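Local coordinates for protein ethylbenzene dehydrogenase alpha-subunit (Aromatoleum aromaticum, PDB 2IVF) that belongs to the molybdopterin oxidoreductases and carries a molybdenum atom, two pterin dinucleotide cofactors and an iron/sulfur cluster, at residues Ala520-Glu532 and His798-Arg810. Residues are numbered along the deposited sequence; the frame is centred on the assembly and turned at random.
Sequences ADPTSTDEMGNIE and HFDDKKVFPTHTR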
loop_
_atom_site.group_PDB
_atom_site.type_symbol
_atom_site.label_atom_id
_atom_site.label_comp_id
_atom_site.label_asym_id
_atom_site.label_seq_id
_atom_site.Cartn_x
_atom_site.Cartn_y
_atom_site.Cartn_z
ATOM N N ALA A 520 28.679 27.565 28.609
ATOM C CA ALA A 520 28.179 26.688 29.666
ATOM C C ALA A 520 29.133 25.494 29.839
ATOM O O ALA A 520 29.504 25.133 30.970
ATOM C CB ALA A 520 26.756 26.210 29.370
ATOM N N ASP A 521 29.563 24.920 28.713
ATOM C CA ASP A 521 30.412 23.735 28.727
ATOM C C ASP A 521 31.347 23.679 27.514
ATOM O O ASP A 521 30.911 23.337 26.417
ATOM C CB ASP A 521 29.523 22.504 28.767
ATOM C CG ASP A 521 30.314 21.219 28.895
ATOM O OD1 ASP A 521 31.566 21.235 28.754
ATOM O OD2 ASP A 521 29.666 20.191 29.161
ATOM N N PRO A 522 32.640 23.996 27.707
ATOM C CA PRO A 522 33.579 24.000 26.578
ATOM C C PRO A 522 33.858 22.643 25.927
ATOM O O PRO A 522 34.618 22.584 24.956
ATOM C CB PRO A 522 34.877 24.555 27.195
ATOM C CG PRO A 522 34.452 25.232 28.457
ATOM C CD PRO A 522 33.304 24.419 28.953
ATOM N N THR A 523 33.282 21.569 26.466
ATOM C CA THR A 523 33.432 20.244 25.881
ATOM C C THR A 523 32.233 19.939 24.998
ATOM O O THR A 523 32.190 18.900 24.322
ATOM C CB THR A 523 33.604 19.159 26.972
ATOM O OG1 THR A 523 32.430 19.104 27.778
ATOM C CG2 THR A 523 34.817 19.478 27.877
ATOM N N SER A 524 31.272 20.866 24.978
ATOM C CA SER A 524 30.059 20.706 24.196
ATOM C C SER A 524 30.385 20.624 22.717
ATOM O O SER A 524 31.366 21.203 22.271
ATOM C CB SER A 524 29.110 21.885 24.410
ATOM O OG SER A 524 28.634 21.906 25.738
ATOM N N THR A 525 29.539 19.906 21.980
ATOM C CA THR A 525 29.657 19.777 20.521
ATOM C C THR A 525 28.611 20.607 19.791
ATOM O O THR A 525 27.613 21.068 20.365
ATOM C CB THR A 525 29.458 18.337 20.086
ATOM O OG1 THR A 525 28.169 17.904 20.528
ATOM C CG2 THR A 525 30.528 17.426 20.681
ATOM N N ASP A 526 28.831 20.767 18.492
ATOM C CA ASP A 526 27.844 21.411 17.631
ATOM C C ASP A 526 26.467 20.786 17.810
ATOM O O ASP A 526 25.441 21.488 17.876
ATOM C CB ASP A 526 28.296 21.371 16.160
ATOM C CG ASP A 526 28.840 19.998 15.726
ATOM O OD1 ASP A 526 28.530 18.944 16.324
ATOM O OD2 ASP A 526 29.615 19.989 14.755
ATOM N N GLU A 527 26.458 19.460 17.914
ATOM C CA GLU A 527 25.219 18.701 18.029
ATOM C C GLU A 527 24.438 19.169 19.248
ATOM O O GLU A 527 23.223 19.334 19.205
ATOM C CB GLU A 527 25.536 17.211 18.143
ATOM C CG GLU A 527 24.308 16.356 18.313
ATOM C CD GLU A 527 24.560 14.875 18.226
ATOM O OE1 GLU A 527 23.541 14.155 18.064
ATOM O OE2 GLU A 527 25.736 14.439 18.321
ATOM N N MET A 528 25.165 19.458 20.317
ATOM C CA MET A 528 24.563 19.918 21.571
ATOM C C MET A 528 24.064 21.366 21.474
ATOM O O MET A 528 22.981 21.713 21.982
ATOM C CB MET A 528 25.590 19.791 22.681
ATOM C CG MET A 528 25.958 18.346 22.961
ATOM S SD MET A 528 27.303 18.212 24.121
ATOM C CE MET A 528 27.800 16.531 23.838
ATOM N N GLY A 529 24.834 22.197 20.797
ATOM C CA GLY A 529 24.425 23.573 20.538
ATOM C C GLY A 529 23.138 23.585 19.744
ATOM O O GLY A 529 22.222 24.362 20.032
ATOM N N ASN A 530 23.065 22.724 18.742
ATOM C CA ASN A 530 21.861 22.614 17.897
ATOM C C ASN A 530 20.605 22.172 18.674
ATOM O O ASN A 530 19.517 22.733 18.485
ATOM C CB ASN A 530 22.148 21.705 16.711
ATOM C CG ASN A 530 20.907 21.380 15.915
ATOM O OD1 ASN A 530 20.252 20.346 16.126
ATOM N ND2 ASN A 530 20.554 22.287 15.006
ATOM N N ILE A 531 20.753 21.195 19.569
ATOM C CA ILE A 531 19.644 20.783 20.466
ATOM C C ILE A 531 19.103 21.935 21.345
ATOM O O ILE A 531 17.892 22.102 21.479
ATOM C CB ILE A 531 20.079 19.643 21.393
ATOM C CG1 ILE A 531 20.363 18.364 20.592
ATOM C CG2 ILE A 531 19.006 19.322 22.418
ATOM C CD1 ILE A 531 21.191 17.402 21.368
ATOM N N GLU A 532 19.988 22.703 21.967
ATOM C CA GLU A 532 19.547 23.821 22.788
ATOM C C GLU A 532 18.733 24.799 21.949
ATOM O O GLU A 532 17.640 25.218 22.334
ATOM C CB GLU A 532 20.737 24.531 23.411
ATOM C CG GLU A 532 21.559 23.657 24.374
ATOM C CD GLU A 532 20.696 22.984 25.435
ATOM O OE1 GLU A 532 19.715 23.604 25.888
ATOM O OE2 GLU A 532 20.990 21.832 25.809
ATOM N N HIS A 798 30.816 9.197 15.749
ATOM C CA HIS A 798 30.992 8.566 17.042
ATOM C C HIS A 798 32.045 7.474 16.983
ATOM O O HIS A 798 32.924 7.412 17.849
ATOM C CB HIS A 798 29.671 8.052 17.611
ATOM C CG HIS A 798 28.617 9.119 17.691
ATOM N ND1 HIS A 798 28.783 10.260 18.436
ATOM C CD2 HIS A 798 27.410 9.230 17.087
ATOM C CE1 HIS A 798 27.708 11.025 18.308
ATOM N NE2 HIS A 798 26.859 10.421 17.492
ATOM N N PHE A 799 31.989 6.640 15.966
ATOM C CA PHE A 799 32.935 5.530 15.869
ATOM C C PHE A 799 34.317 5.907 15.340
ATOM O O PHE A 799 35.340 5.656 16.027
ATOM C CB PHE A 799 32.329 4.378 15.057
ATOM C CG PHE A 799 33.268 3.258 14.868
ATOM C CD1 PHE A 799 33.649 2.485 15.950
ATOM C CD2 PHE A 799 33.800 2.987 13.606
ATOM C CE1 PHE A 799 34.562 1.442 15.797
ATOM C CE2 PHE A 799 34.707 1.949 13.429
ATOM C CZ PHE A 799 35.104 1.181 14.528
ATOM N N ASP A 800 34.386 6.495 14.147
ATOM C CA ASP A 800 35.687 6.898 13.541
ATOM C C ASP A 800 36.356 8.015 14.292
ATOM O O ASP A 800 37.560 8.008 14.471
ATOM C CB ASP A 800 35.526 7.369 12.078
ATOM C CG ASP A 800 35.378 6.200 11.089
ATOM O OD1 ASP A 800 35.638 5.039 11.482
ATOM O OD2 ASP A 800 35.016 6.438 9.920
ATOM N N ASP A 801 35.579 9.023 14.650
ATOM C CA ASP A 801 36.104 10.259 15.199
ATOM C C ASP A 801 36.071 10.316 16.719
ATOM O O ASP A 801 36.598 11.235 17.334
ATOM C CB ASP A 801 35.323 11.458 14.619
ATOM C CG ASP A 801 35.631 11.689 13.151
ATOM O OD1 ASP A 801 36.642 11.121 12.686
ATOM O OD2 ASP A 801 34.862 12.439 12.501
ATOM N N LYS A 802 35.394 9.354 17.314
ATOM C CA LYS A 802 35.261 9.266 18.747
ATOM C C LYS A 802 34.492 10.445 19.308
ATOM O O LYS A 802 34.739 10.874 20.426
ATOM C CB LYS A 802 36.619 9.099 19.417
ATOM C CG LYS A 802 37.471 8.011 18.795
ATOM C CD LYS A 802 36.808 6.644 18.794
ATOM C CE LYS A 802 37.590 5.657 17.898
ATOM N NZ LYS A 802 36.860 4.369 17.764
ATOM N N LYS A 803 33.572 10.951 18.504
ATOM C CA LYS A 803 32.721 12.056 18.915
ATOM C C LYS A 803 31.746 11.614 20.025
ATOM O O LYS A 803 31.056 10.581 19.918
ATOM C CB LYS A 803 31.963 12.642 17.720
ATOM C CG LYS A 803 31.355 14.002 17.990
ATOM C CD LYS A 803 30.460 14.504 16.831
ATOM C CE LYS A 803 29.911 15.905 17.077
ATOM N NZ LYS A 803 29.332 16.528 15.834
ATOM N N VAL A 804 31.683 12.430 21.064
ATOM C CA VAL A 804 30.799 12.195 22.205
ATOM C C VAL A 804 29.332 12.237 21.790
ATOM O O VAL A 804 28.968 12.804 20.737
ATOM C CB VAL A 804 31.075 13.205 23.385
ATOM C CG1 VAL A 804 32.492 12.988 23.974
ATOM C CG2 VAL A 804 30.906 14.674 22.963
ATOM N N PHE A 805 28.488 11.639 22.628
ATOM C CA PHE A 805 27.067 11.621 22.409
ATOM C C PHE A 805 26.436 12.686 23.266
ATOM O O PHE A 805 26.943 12.981 24.356
ATOM C CB PHE A 805 26.481 10.280 22.836
ATOM C CG PHE A 805 26.818 9.167 21.938
ATOM C CD1 PHE A 805 28.031 8.502 22.055
ATOM C CD2 PHE A 805 25.926 8.779 20.973
ATOM C CE1 PHE A 805 28.323 7.423 21.219
ATOM C CE2 PHE A 805 26.207 7.737 20.126
ATOM C CZ PHE A 805 27.404 7.053 20.256
ATOM N N PRO A 806 25.327 13.285 22.779
ATOM C CA PRO A 806 24.687 14.308 23.597
ATOM C C PRO A 806 23.809 13.722 24.724
ATOM O O PRO A 806 22.571 13.886 24.731
ATOM C CB PRO A 806 23.896 15.095 22.567
ATOM C CG PRO A 806 23.440 14.024 21.595
ATOM C CD PRO A 806 24.643 13.120 21.469
ATOM N N THR A 807 24.463 13.054 25.671
ATOM C CA THR A 807 23.791 12.370 26.766
ATOM C C THR A 807 24.441 12.801 28.101
ATOM O O THR A 807 25.532 13.346 28.114
ATOM C CB THR A 807 23.920 10.826 26.673
ATOM O OG1 THR A 807 25.296 10.433 26.686
ATOM C CG2 THR A 807 23.236 10.239 25.481
ATOM N N HIS A 808 23.731 12.557 29.202
ATOM C CA HIS A 808 24.248 12.683 30.564
ATOM C C HIS A 808 25.714 12.218 30.723
ATOM O O HIS A 808 26.565 12.966 31.251
ATOM C CB HIS A 808 23.352 11.869 31.484
ATOM C CG HIS A 808 23.559 12.136 32.941
ATOM N ND1 HIS A 808 23.291 13.361 33.521
ATOM C CD2 HIS A 808 23.982 11.327 33.947
ATOM C CE1 HIS A 808 23.552 13.298 34.817
ATOM N NE2 HIS A 808 23.961 12.070 35.104
ATOM N N THR A 809 25.967 10.988 30.299
ATOM C CA THR A 809 27.282 10.320 30.393
ATOM C C THR A 809 28.247 10.628 29.258
ATOM O O THR A 809 29.417 10.177 29.285
ATOM C CB THR A 809 27.129 8.796 30.401
ATOM O OG1 THR A 809 26.502 8.358 29.185
ATOM C CG2 THR A 809 26.339 8.324 31.633
ATOM N N ARG A 810 27.756 11.366 28.260
ATOM C CA ARG A 810 28.467 11.643 26.997
ATOM C C ARG A 810 28.693 10.406 26.132
ATOM O O ARG A 810 29.421 10.440 25.135
ATOM C CB ARG A 810 29.781 12.358 27.228
ATOM C CG ARG A 810 29.608 13.816 27.631
ATOM C CD ARG A 810 29.203 14.698 26.420
ATOM N NE ARG A 810 28.693 16.002 26.871
ATOM C CZ ARG A 810 29.447 17.072 27.067
ATOM N NH1 ARG A 810 30.743 17.022 26.849
ATOM N NH2 ARG A 810 28.906 18.207 27.502
HETATM O O HOH W 1 27.685 15.300 19.947
HETATM O O HOH W 2 27.040 14.828 15.812
#
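Arg-810 reaches from the loop after helix 796-800 into the turn ahead of helix 526-540 and shows how one guanidinium can tie a helix entrance to a distant loop. Its NH2 donates to Asp-521 OD2 at 2.7 Å, a salt bridge met from above the carboxylate plane. NH1 gives a straighter bond to Thr-523 OG1, 2.8 Å long, with the hydroxyl in the guanidinium plane. Met-528 lies over one face of the same group, its SD 3.4 Å above the plane, toward the rim. Met-528 CE, also against the guanidinium (3.2 Å from Arg-810 NE), touches Val-804 CG2, while its CG lies 3.9 Å from Pro-806 CB, on which Ile-531 CD1 packs.

A second ion pair grips the first turn of the helix. The fully extended Lys-803, with CG anti to its backbone N (chi1 -165°), carries NZ to the syn lone pair of Asp-526 OD1, 2.6 Å away. Glu-527 lays its carboxylate against the Pro-806 ring; its OE2 takes hydrogen bonds from two waters, one linked to Thr-525 OG1 and Val-804 O, the other to Lys-803 NZ, while OE1 pairs with Lys-234.

Second-shell groups position these contacts. Asp-521 OD1 accepts from Thr-523 N in an Asx turn, and Thr-525, the N-cap, forms a capping box with Met-528 through two weak bonds. Within segment 798-810, His-798 ND1 donates to Lys-803 O in an almost linear 2.7 Å bond, and Phe-805 CE2 lies 3.6 Å above the His-798 ring, over its centre. Arg-371 adds a second salt bridge to Asp-521 OD2, and its carbonyl accepts from Arg-810 NH1. The contact joins the link between helices 504-520 and 526-540 to the loop following helix 796-800, with helix 777-781 against Glu-527 and helix 322-328 against Phe-805.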